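PDB 5XP0: probable csgAB operon transcriptional regulatory protein from Salmonella typhimurium, which acts as the master regulator of curli fimbriae expression, being needed for transcription of the csgAB operon, and promotes biofilm formation. Local coordinates for residues I75-W78 with Q79-S83. Sequence-based numbering, arbitrary orientation.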
loop_
_atom_site.group_PDB
_atom_site.type_symbol
_atom_site.label_atom_id
_atom_site.label_comp_id
_atom_site.label_asym_id
_atom_site.label_seq_id
_atom_site.Cartn_x
_atom_site.Cartn_y
_atom_site.Cartn_z
ATOM N N ILE B 75 -11.492 6.076 12.883
ATOM C CA ILE B 75 -12.468 5.006 13.076
ATOM C C ILE B 75 -13.822 5.620 13.371
ATOM O O ILE B 75 -14.827 5.313 12.722
ATOM C CB ILE B 75 -11.986 4.053 14.192
ATOM C CG1 ILE B 75 -10.796 3.194 13.683
ATOM C CG2 ILE B 75 -13.130 3.203 14.727
ATOM C CD1 ILE B 75 -10.094 2.389 14.768
ATOM N N HIS B 76 -13.863 6.545 14.331
ATOM C CA HIS B 76 -15.121 7.205 14.631
ATOM C C HIS B 76 -15.667 7.937 13.410
ATOM O O HIS B 76 -16.880 7.933 13.159
ATOM C CB HIS B 76 -14.943 8.182 15.790
ATOM C CG HIS B 76 -16.208 8.881 16.164
ATOM N ND1 HIS B 76 -16.383 10.237 15.994
ATOM C CD2 HIS B 76 -17.377 8.407 16.657
ATOM C CE1 HIS B 76 -17.598 10.572 16.388
ATOM N NE2 HIS B 76 -18.220 9.480 16.796
ATOM N N TYR B 77 -14.806 8.649 12.696
ATOM C CA TYR B 77 -15.285 9.366 11.526
ATOM C C TYR B 77 -15.850 8.393 10.495
ATOM O O TYR B 77 -16.987 8.550 10.044
ATOM C CB TYR B 77 -14.177 10.204 10.900
ATOM C CG TYR B 77 -14.663 10.790 9.615
ATOM C CD1 TYR B 77 -15.425 11.944 9.609
ATOM C CD2 TYR B 77 -14.406 10.166 8.415
ATOM C CE1 TYR B 77 -15.893 12.479 8.444
ATOM C CE2 TYR B 77 -14.870 10.676 7.255
ATOM C CZ TYR B 77 -15.622 11.845 7.274
ATOM O OH TYR B 77 -16.083 12.373 6.112
ATOM N N TRP B 78 -15.093 7.340 10.155
ATOM C CA TRP B 78 -15.591 6.430 9.133
ATOM C C TRP B 78 -16.766 5.608 9.634
ATOM O O TRP B 78 -17.665 5.323 8.839
ATOM C CB TRP B 78 -14.465 5.543 8.595
ATOM C CG TRP B 78 -13.623 6.366 7.721
ATOM C CD1 TRP B 78 -12.357 6.814 7.955
ATOM C CD2 TRP B 78 -14.030 6.929 6.468
ATOM N NE1 TRP B 78 -11.943 7.633 6.913
ATOM C CE2 TRP B 78 -12.959 7.703 5.987
ATOM C CE3 TRP B 78 -15.207 6.852 5.711
ATOM C CZ2 TRP B 78 -13.018 8.371 4.775
ATOM C CZ3 TRP B 78 -15.262 7.518 4.513
ATOM C CH2 TRP B 78 -14.177 8.279 4.060
ATOM N N GLN B 79 -16.800 5.224 10.926
ATOM C CA GLN B 79 -17.999 4.575 11.459
ATOM C C GLN B 79 -19.199 5.517 11.389
ATOM O O GLN B 79 -20.295 5.106 10.993
ATOM C CB GLN B 79 -17.787 4.110 12.897
ATOM C CG GLN B 79 -16.971 2.806 12.998
ATOM C CD GLN B 79 -16.654 2.410 14.430
ATOM O OE1 GLN B 79 -16.801 3.211 15.363
ATOM N NE2 GLN B 79 -16.213 1.179 14.612
ATOM N N ASP B 80 -18.996 6.794 11.730
ATOM C CA ASP B 80 -20.107 7.748 11.776
ATOM C C ASP B 80 -20.689 7.979 10.381
ATOM O O ASP B 80 -21.898 7.864 10.180
ATOM C CB ASP B 80 -19.632 9.072 12.391
ATOM C CG ASP B 80 -20.770 10.091 12.593
ATOM O OD1 ASP B 80 -21.947 9.691 12.563
ATOM O OD2 ASP B 80 -20.483 11.292 12.787
ATOM N N ASN B 81 -19.856 8.272 9.384
ATOM C CA ASN B 81 -20.488 8.636 8.118
ATOM C C ASN B 81 -20.869 7.426 7.268
ATOM O O ASN B 81 -21.813 7.531 6.481
ATOM C CB ASN B 81 -19.624 9.602 7.315
ATOM C CG ASN B 81 -18.255 9.121 7.138
ATOM O OD1 ASN B 81 -17.807 8.233 7.850
ATOM N ND2 ASN B 81 -17.560 9.686 6.163
ATOM N N LEU B 82 -20.248 6.256 7.455
ATOM C CA LEU B 82 -20.733 5.090 6.719
ATOM C C LEU B 82 -22.055 4.567 7.273
ATOM O O LEU B 82 -22.863 4.017 6.517
ATOM C CB LEU B 82 -19.664 4.001 6.700
ATOM C CG LEU B 82 -18.432 4.378 5.882
ATOM C CD1 LEU B 82 -17.325 3.346 6.000
ATOM C CD2 LEU B 82 -18.810 4.515 4.438
ATOM N N SER B 83 -22.344 4.782 8.561
ATOM C CA SER B 83 -23.635 4.368 9.106
ATOM C C SER B 83 -24.788 5.220 8.578
ATOM O O SER B 83 -25.931 4.749 8.521
ATOM C CB SER B 83 -23.621 4.433 10.631
ATOM O OG SER B 83 -23.524 5.779 11.060
#
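The carbonyl of I75 receives the amide of Q79, with Q79 N 2.7 Å from I75 O and an N-H...O angle of 166°, one of a run of i to i+4 bonds that shows how an α-helix satisfies its own backbone from one turn to the next. D80 N donates a hydrogen bond to H76 O at 2.8 Å, and L82 N closes on W78 O at 3.1 Å. N81 N likewise bonds to Y77 O, although the position of that oxygen is less certain. Beside the first of these bonds, the methyl CG2 of I75 lies 3.6 Å from Q79 CD, the two side chains running alongside each other in the same direction; Q79 is extended beyond CG, and both side chains also touch W108. All of this belongs to helix 72-83 of the regulatory domain, an atypical receiver of the CheY-like fold, in which the helix makes the crossover between the parallel strands 61-66 and 90-94. W78 and L82 are buried, and both pack on M65 of strand 61-66; L82 CG approaches the indole at its edge, 4.1 Å from W78 CE3. The one polar atom of this buried indole is not left wanting, since W78 NE1 bonds to the carbonyl oxygen of I50. A chi1 of 173°, with CG anti to the backbone N, carries the Y77 ring to W78 edge-on, CE2 of Y77 standing 3.7 Å above the centre of one face of the W78 indole. A side chain also joins the backbone as donor: S83 OG bonds to D80 O at 2.8 Å, coming from above the carbonyl plane, while S83 N is served by Q79 O.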